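Local coordinates for protein acetyl-xylan esterase (Streptomyces lividans, PDB 2CC0) that probably removes acetyl groups from xylan by metal-ion-dependent ester hydrolysis, as a family 4 carbohydrate esterase involved in plant cell wall degradation, at residues T95-N107 and V113-D125. Sequence-based numbering, arbitrary orientation.
With ACT (acetate ion), chain D.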
ATOM      1  N   THR A  95      20.081   7.904  -1.396  1.00 12.25           N
ATOM      2  CA  THR A  95      18.991   8.854  -1.306  1.00 11.95           C
ATOM      3  C   THR A  95      17.702   8.040  -1.197  1.00 11.27           C
ATOM      4  O   THR A  95      17.314   7.352  -2.151  1.00 12.16           O
ATOM      5  CB  THR A  95      18.955   9.756  -2.556  1.00 12.77           C
ATOM      6  OG1 THR A  95      20.160  10.532  -2.579  1.00 15.83           O
ATOM      7  CG2 THR A  95      17.766  10.719  -2.517  1.00 14.70           C
ATOM      8  N   PRO A  96      17.058   8.070  -0.021  1.00  9.83           N
ATOM      9  CA  PRO A  96      15.847   7.231   0.135  1.00  9.54           C
ATOM     10  C   PRO A  96      14.740   7.471  -0.891  1.00  9.42           C
ATOM     11  O   PRO A  96      14.530   8.595  -1.352  1.00  9.02           O
ATOM     12  CB  PRO A  96      15.330   7.596   1.540  1.00 10.19           C
ATOM     13  CG  PRO A  96      16.560   8.066   2.280  1.00 10.01           C
ATOM     14  CD  PRO A  96      17.393   8.804   1.209  1.00 10.21           C
ATOM     15  N   LYS A  97      14.047   6.381  -1.229  1.00  9.03           N
ATOM     16  CA  LYS A  97      12.839   6.467  -2.045  0.50  9.41           C
ATOM     17  C   LYS A  97      11.582   6.183  -1.252  1.00  9.24           C
ATOM     18  O   LYS A  97      10.477   6.336  -1.787  1.00  9.90           O
ATOM     19  CB  LYS A  97      12.901   5.506  -3.256  0.50 10.13           C
ATOM     20  CG  LYS A  97      14.001   5.812  -4.296  0.50 11.75           C
ATOM     21  CD  LYS A  97      13.928   7.202  -4.877  0.50 13.84           C
ATOM     22  CE  LYS A  97      12.638   7.460  -5.625  0.50 14.26           C
ATOM     23  NZ  LYS A  97      12.503   8.857  -6.121  0.50 13.15           N
ATOM     24  N   LEU A  98      11.749   5.801   0.023  1.00  7.69           N
ATOM     25  CA  LEU A  98      10.623   5.444   0.908  1.00  6.61           C
ATOM     26  C   LEU A  98      10.593   6.315   2.157  1.00  7.04           C
ATOM     27  O   LEU A  98      11.640   6.657   2.712  1.00  8.24           O
ATOM     28  CB  LEU A  98      10.738   3.986   1.362  1.00  7.11           C
ATOM     29  CG  LEU A  98      10.921   2.938   0.254  1.00  7.26           C
ATOM     30  CD1 LEU A  98      11.130   1.588   0.887  1.00 10.38           C
ATOM     31  CD2 LEU A  98       9.735   2.948  -0.736  1.00  8.37           C
ATOM     32  N   PHE A  99       9.385   6.654   2.607  1.00  6.80           N
ATOM     33  CA  PHE A  99       9.211   7.471   3.799  1.00  7.32           C
ATOM     34  C   PHE A  99       8.120   6.868   4.652  1.00  7.69           C
ATOM     35  O   PHE A  99       7.039   6.550   4.144  1.00  8.85           O
ATOM     36  CB  PHE A  99       8.807   8.900   3.384  1.00  8.06           C
ATOM     37  CG  PHE A  99       8.375   9.772   4.555  1.00  7.58           C
ATOM     38  CD1 PHE A  99       9.324  10.298   5.435  1.00  8.87           C
ATOM     39  CD2 PHE A  99       7.009  10.030   4.785  1.00  9.19           C
ATOM     40  CE1 PHE A  99       8.905  11.081   6.526  1.00 10.16           C
ATOM     41  CE2 PHE A  99       6.578  10.800   5.870  1.00  8.78           C
ATOM     42  CZ  PHE A  99       7.542  11.340   6.751  1.00  9.43           C
ATOM     43  N   ARG A 100       8.385   6.713   5.950  1.00  6.41           N
ATOM     44  CA  ARG A 100       7.320   6.264   6.860  1.00  6.33           C
ATOM     45  C   ARG A 100       6.995   7.409   7.806  1.00  7.50           C
ATOM     46  O   ARG A 100       7.889   7.893   8.526  1.00  7.35           O
ATOM     47  CB  ARG A 100       7.738   5.016   7.655  1.00  7.20           C
ATOM     48  CG  ARG A 100       6.683   4.589   8.679  1.00  8.38           C
ATOM     49  CD  ARG A 100       7.097   3.261   9.251  1.00  8.68           C
ATOM     50  NE  ARG A 100       6.729   2.146   8.367  1.00  9.47           N
ATOM     51  CZ  ARG A 100       7.293   0.939   8.448  1.00  9.32           C
ATOM     52  NH1 ARG A 100       8.279   0.733   9.326  1.00  9.50           N
ATOM     53  NH2 ARG A 100       6.889  -0.035   7.650  1.00 11.10           N
ATOM     54  N   PRO A 101       5.732   7.873   7.808  1.00  8.58           N
ATOM     55  CA  PRO A 101       5.406   8.974   8.708  1.00  9.08           C
ATOM     56  C   PRO A 101       5.524   8.491  10.162  1.00  9.60           C
ATOM     57  O   PRO A 101       5.079   7.382  10.493  1.00 10.06           O
ATOM     58  CB  PRO A 101       3.923   9.251   8.411  1.00 10.20           C
ATOM     59  CG  PRO A 101       3.652   8.638   7.072  1.00 11.04           C
ATOM     60  CD  PRO A 101       4.557   7.416   7.037  1.00 10.20           C
ATOM     61  N   PRO A 102       6.119   9.316  11.037  1.00 10.27           N
ATOM     62  CA  PRO A 102       6.038   8.987  12.460  1.00 10.43           C
ATOM     63  C   PRO A 102       4.574   8.733  12.872  1.00 10.21           C
ATOM     64  O   PRO A 102       3.665   9.481  12.474  1.00  9.48           O
ATOM     65  CB  PRO A 102       6.580  10.261  13.128  1.00 11.27           C
ATOM     66  CG  PRO A 102       7.569  10.837  12.120  1.00 10.97           C
ATOM     67  CD  PRO A 102       6.925  10.527  10.772  1.00 10.79           C
ATOM     68  N   TYR A 103       4.352   7.682  13.656  1.00 10.07           N
ATOM     69  CA  TYR A 103       3.000   7.326  14.220  1.00 10.34           C
ATOM     70  C   TYR A 103       2.040   6.884  13.125  1.00 11.67           C
ATOM     71  O   TYR A 103       0.855   6.725  13.397  1.00 12.02           O
ATOM     72  CB  TYR A 103       2.369   8.497  15.002  1.00 11.48           C
ATOM     73  CG  TYR A 103       3.352   9.116  15.974  1.00 10.92           C
ATOM     74  CD1 TYR A 103       3.694   8.453  17.160  1.00 12.99           C
ATOM     75  CD2 TYR A 103       3.990  10.313  15.676  1.00 11.46           C
ATOM     76  CE1 TYR A 103       4.629   9.010  18.046  1.00 12.69           C
ATOM     77  CE2 TYR A 103       4.930  10.889  16.560  1.00 12.39           C
ATOM     78  CZ  TYR A 103       5.246  10.222  17.742  1.00 12.35           C
ATOM     79  OH  TYR A 103       6.179  10.776  18.599  1.00 15.11           O
ATOM     80  N   GLY A 104       2.528   6.743  11.884  1.00 11.03           N
ATOM     81  CA  GLY A 104       1.653   6.399  10.751  1.00 11.72           C
ATOM     82  C   GLY A 104       0.701   7.526  10.354  1.00 12.51           C
ATOM     83  O   GLY A 104      -0.215   7.301   9.564  1.00 13.98           O
ATOM     84  N   GLU A 105       0.910   8.720  10.919  1.00 11.31           N
ATOM     85  CA  GLU A 105      -0.025   9.839  10.776  1.00 11.96           C
ATOM     86  C   GLU A 105       0.294  10.643   9.536  1.00 11.36           C
ATOM     87  O   GLU A 105       1.409  11.187   9.379  1.00 11.42           O
ATOM     88  CB  GLU A 105      -0.007  10.741  12.027  1.00 11.99           C
ATOM     89  CG  GLU A 105      -0.589  10.015  13.242  1.00 13.65           C
ATOM     90  CD  GLU A 105      -0.299  10.683  14.593  1.00 15.30           C
ATOM     91  OE1 GLU A 105       0.475  11.661  14.653  1.00 18.14           O
ATOM     92  OE2 GLU A 105      -0.854  10.180  15.610  1.00 18.80           O
ATOM     93  N   THR A 106      -0.713  10.761   8.676  1.00 10.76           N
ATOM     94  CA  THR A 106      -0.516  11.439   7.389  1.00 10.96           C
ATOM     95  C   THR A 106      -1.701  12.345   7.011  1.00 10.72           C
ATOM     96  O   THR A 106      -2.777  12.238   7.585  1.00 11.51           O
ATOM     97  CB  THR A 106      -0.193  10.393   6.281  1.00 12.59           C
ATOM     98  OG1 THR A 106       0.093  11.048   5.039  1.00 13.23           O
ATOM     99  CG2 THR A 106      -1.324   9.410   6.092  1.00 14.58           C
ATOM    100  N   ASN A 107      -1.454  13.251   6.068  1.00 11.15           N
ATOM    101  CA  ASN A 107      -2.507  14.064   5.451  1.00 11.01           C
ATOM    102  C   ASN A 107      -2.065  14.518   4.069  1.00 11.27           C
ATOM    103  O   ASN A 107      -0.956  14.180   3.621  1.00 10.49           O
ATOM    104  CB  ASN A 107      -2.944  15.238   6.361  1.00 11.99           C
ATOM    105  CG  ASN A 107      -1.846  16.273   6.577  1.00 13.17           C
ATOM    106  OD1 ASN A 107      -0.880  16.364   5.803  1.00 12.81           O
ATOM    107  ND2 ASN A 107      -2.007  17.090   7.633  1.00 15.40           N
ATOM    108  N   VAL A 113       4.502  16.954   0.261  1.00 10.41           N
ATOM    109  CA  VAL A 113       5.912  17.059   0.585  1.00  9.91           C
ATOM    110  C   VAL A 113       6.648  15.770   0.198  1.00  9.93           C
ATOM    111  O   VAL A 113       7.708  15.840  -0.393  1.00 10.42           O
ATOM    112  CB  VAL A 113       6.175  17.436   2.069  1.00 10.75           C
ATOM    113  CG1 VAL A 113       7.682  17.513   2.327  1.00 11.46           C
ATOM    114  CG2 VAL A 113       5.478  18.772   2.408  1.00 11.79           C
ATOM    115  N   GLU A 114       6.069  14.606   0.516  1.00  8.94           N
ATOM    116  CA  GLU A 114       6.653  13.335   0.075  1.00  9.54           C
ATOM    117  C   GLU A 114       6.891  13.344  -1.434  1.00  9.52           C
ATOM    118  O   GLU A 114       7.978  12.975  -1.895  1.00 10.87           O
ATOM    119  CB  GLU A 114       5.728  12.161   0.396  1.00  9.85           C
ATOM    120  CG  GLU A 114       5.545  11.894   1.880  1.00 10.17           C
ATOM    121  CD  GLU A 114       4.299  11.056   2.182  1.00 11.54           C
ATOM    122  OE1 GLU A 114       3.580  10.639   1.238  1.00 13.82           O
ATOM    123  OE2 GLU A 114       4.061  10.769   3.377  1.00 10.80           O
ATOM    124  N   ALA A 115       5.882  13.771  -2.202  1.00  9.30           N
ATOM    125  CA  ALA A 115       5.967  13.760  -3.675  1.00 10.79           C
ATOM    126  C   ALA A 115       7.090  14.681  -4.161  1.00 11.16           C
ATOM    127  O   ALA A 115       7.836  14.320  -5.079  1.00 13.13           O
ATOM    128  CB  ALA A 115       4.636  14.181  -4.292  1.00 10.61           C
ATOM    129  N   LYS A 116       7.224  15.854  -3.525  1.00 11.58           N
ATOM    130  CA  LYS A 116       8.286  16.798  -3.874  1.00 11.83           C
ATOM    131  C   LYS A 116       9.663  16.111  -3.858  1.00 11.83           C
ATOM    132  O   LYS A 116      10.504  16.364  -4.724  1.00 13.49           O
ATOM    133  CB  LYS A 116       8.283  17.974  -2.888  1.00 11.78           C
ATOM    134  CG  LYS A 116       9.399  18.995  -3.139  1.00 12.64           C
ATOM    135  CD  LYS A 116       9.325  20.200  -2.208  1.00 14.06           C
ATOM    136  CE  LYS A 116      10.613  21.015  -2.316  1.00 15.93           C
ATOM    137  NZ  LYS A 116      10.536  22.152  -1.354  1.00 18.55           N
ATOM    138  N   TYR A 117       9.884  15.249  -2.858  1.00 10.68           N
ATOM    139  CA  TYR A 117      11.182  14.588  -2.634  1.00 11.18           C
ATOM    140  C   TYR A 117      11.272  13.194  -3.252  1.00 11.06           C
ATOM    141  O   TYR A 117      12.247  12.462  -3.014  1.00 11.69           O
ATOM    142  CB  TYR A 117      11.539  14.589  -1.129  1.00 11.02           C
ATOM    143  CG  TYR A 117      11.873  16.008  -0.698  1.00 11.10           C
ATOM    144  CD1 TYR A 117      13.127  16.557  -0.973  1.00 12.15           C
ATOM    145  CD2 TYR A 117      10.906  16.833  -0.116  1.00 10.96           C
ATOM    146  CE1 TYR A 117      13.427  17.883  -0.637  1.00 12.69           C
ATOM    147  CE2 TYR A 117      11.198  18.164   0.245  1.00 12.42           C
ATOM    148  CZ  TYR A 117      12.458  18.690  -0.050  1.00 12.62           C
ATOM    149  OH  TYR A 117      12.768  20.004   0.260  1.00 14.37           O
ATOM    150  N   GLY A 118      10.256  12.836  -4.050  1.00 11.00           N
ATOM    151  CA  GLY A 118      10.223  11.537  -4.707  1.00 11.50           C
ATOM    152  C   GLY A 118      10.124  10.358  -3.762  1.00 10.75           C
ATOM    153  O   GLY A 118      10.671   9.276  -4.049  1.00 11.51           O
ATOM    154  N   LEU A 119       9.419  10.560  -2.647  1.00  9.13           N
ATOM    155  CA  LEU A 119       9.259   9.528  -1.618  1.00  8.69           C
ATOM    156  C   LEU A 119       7.891   8.838  -1.696  1.00  8.64           C
ATOM    157  O   LEU A 119       6.863   9.494  -1.779  1.00  9.46           O
ATOM    158  CB  LEU A 119       9.416  10.168  -0.227  1.00  8.63           C
ATOM    159  CG  LEU A 119      10.829  10.666   0.077  1.00  8.44           C
ATOM    160  CD1 LEU A 119      10.791  11.647   1.254  1.00 10.57           C
ATOM    161  CD2 LEU A 119      11.824   9.525   0.400  1.00  9.46           C
ATOM    162  N   THR A 120       7.906   7.516  -1.630  1.00  7.58           N
ATOM    163  CA  THR A 120       6.682   6.724  -1.496  1.00  7.42           C
ATOM    164  C   THR A 120       6.371   6.543  -0.019  1.00  7.61           C
ATOM    165  O   THR A 120       7.242   6.123   0.735  1.00  8.41           O
ATOM    166  CB  THR A 120       6.910   5.371  -2.169  1.00  7.72           C
ATOM    167  OG1 THR A 120       7.154   5.636  -3.559  1.00 10.02           O
ATOM    168  CG2 THR A 120       5.682   4.447  -2.041  1.00  8.50           C
ATOM    169  N   GLU A 121       5.127   6.823   0.391  1.00  7.74           N
ATOM    170  CA  GLU A 121       4.746   6.626   1.799  1.00  7.45           C
ATOM    171  C   GLU A 121       4.569   5.149   2.081  1.00  7.89           C
ATOM    172  O   GLU A 121       3.899   4.436   1.317  1.00  9.46           O
ATOM    173  CB  GLU A 121       3.441   7.377   2.093  1.00  8.83           C
ATOM    174  CG  GLU A 121       3.018   7.409   3.539  1.00  8.79           C
ATOM    175  CD  GLU A 121       1.776   8.259   3.666  1.00  9.50           C
ATOM    176  OE1 GLU A 121       1.912   9.495   3.841  1.00 12.09           O
ATOM    177  OE2 GLU A 121       0.677   7.678   3.562  1.00 11.25           O
ATOM    178  N   VAL A 122       5.122   4.703   3.202  1.00  7.97           N
ATOM    179  CA  VAL A 122       5.051   3.308   3.603  1.00  8.72           C
ATOM    180  C   VAL A 122       4.557   3.244   5.035  1.00  9.32           C
ATOM    181  O   VAL A 122       5.251   3.671   5.963  1.00  9.98           O
ATOM    182  CB  VAL A 122       6.430   2.626   3.506  1.00  8.75           C
ATOM    183  CG1 VAL A 122       6.339   1.178   4.014  1.00  9.93           C
ATOM    184  CG2 VAL A 122       6.941   2.664   2.052  1.00  8.90           C
ATOM    185  N   ILE A 123       3.336   2.743   5.206  1.00  9.85           N
ATOM    186  CA  ILE A 123       2.767   2.480   6.520  0.50  9.50           C
ATOM    187  C   ILE A 123       3.152   1.045   6.894  1.00 10.40           C
ATOM    188  O   ILE A 123       4.317   0.702   6.907  1.00 11.58           O
ATOM    189  CB  ILE A 123       1.219   2.752   6.542  0.50  9.56           C
ATOM    190  CG1 ILE A 123       0.900   4.082   5.844  0.50  8.76           C
ATOM    191  CG2 ILE A 123       0.689   2.779   7.981  0.50 10.00           C
ATOM    192  CD1 ILE A 123       1.499   5.338   6.561  0.50  9.45           C
ATOM    193  N   TRP A 124       2.174   0.187   7.149  1.00 10.35           N
ATOM    194  CA  TRP A 124       2.461  -1.226   7.441  1.00 10.06           C
ATOM    195  C   TRP A 124       1.142  -1.999   7.369  1.00 10.37           C
ATOM    196  O   TRP A 124       0.048  -1.404   7.377  1.00 11.26           O
ATOM    197  CB  TRP A 124       3.132  -1.436   8.824  1.00 10.78           C
ATOM    198  CG  TRP A 124       2.376  -0.800   9.928  1.00 10.47           C
ATOM    199  CD1 TRP A 124       1.303  -1.332  10.605  1.00 11.44           C
ATOM    200  CD2 TRP A 124       2.593   0.507  10.475  1.00 11.40           C
ATOM    201  NE1 TRP A 124       0.835  -0.431  11.538  1.00 11.70           N
ATOM    202  CE2 TRP A 124       1.612   0.703  11.485  1.00 12.34           C
ATOM    203  CE3 TRP A 124       3.523   1.540  10.216  1.00 11.25           C
ATOM    204  CZ2 TRP A 124       1.528   1.892  12.238  1.00 12.05           C
ATOM    205  CZ3 TRP A 124       3.427   2.739  10.959  1.00 11.15           C
ATOM    206  CH2 TRP A 124       2.438   2.887  11.961  1.00 13.06           C
ATOM    207  N   ASP A 125       1.270  -3.316   7.255  1.00  9.55           N
ATOM    208  CA  ASP A 125       0.128  -4.238   7.300  1.00  9.72           C
ATOM    209  C   ASP A 125      -0.048  -4.808   8.716  1.00 10.47           C
ATOM    210  O   ASP A 125      -1.177  -5.059   9.172  1.00 12.50           O
ATOM    211  CB  ASP A 125       0.346  -5.375   6.287  1.00 10.08           C
ATOM    212  CG  ASP A 125       0.346  -4.852   4.864  1.00 11.74           C
ATOM    213  OD1 ASP A 125      -0.780  -4.581   4.368  1.00 15.82           O
ATOM    214  OD2 ASP A 125       1.430  -4.656   4.253  1.00 11.32           O
TER
HETATM  215  C   ACT D 201       6.688   4.907  13.678  0.50 11.49           C
HETATM  216  O   ACT D 201       6.478   5.935  14.366  0.50 11.03           O
HETATM  217  OXT ACT D 201       7.691   4.194  13.972  0.50 11.77           O
HETATM  218  CH3 ACT D 201       5.777   4.554  12.541  0.50 12.03           C
HETATM  219  O   HOH W   1      13.895  10.162  -3.509  1.00 17.50           O
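L98 and F99 pair in parallel with T120 and E121, two short strands of a beta-alpha-beta unit joined through helix 108-116; T120 N donates to K97 O, F99 N to T120 O and V122 N to F99 O. On one face, L98 CD2 meets V122 CG2 at 4.0 Å. On the other, F99 packs CB against L119 CB and, with CG anti to the backbone N (chi1 170°), sends its ring edge to E114, CD2 lying 3.3 Å from OE2. Farther along that face, T106 OG1 donates to E121 OE1 over 2.7 Å, on the syn side of a carboxylate whose other oxygen is bridged to R111. Where the strands end, R100 takes over: NH2 reaches I123 O at 2.8 Å, nearly along the C=O axis, while NE bonds V122 O from above its carbonyl plane, and W124 CE3 lies 3.8 Å from NE, over one guanidinium face. NH1 is salt-bridged to D12, beside zinc ligand D13. A leucine in place of R100 would probably leave the carbonyls of V122 and I123 without these donors and D12 without its mate. Y103 N holds an acetate oxygen at 2.8 Å, and the acetate methyl rests 3.4 Å from W124 CZ3. With O bonded to ND1 of zinc ligand H62 and side chain about 6 Å from the zinc, R100 is second shell to this deacetylase-family site through backbone and side chain.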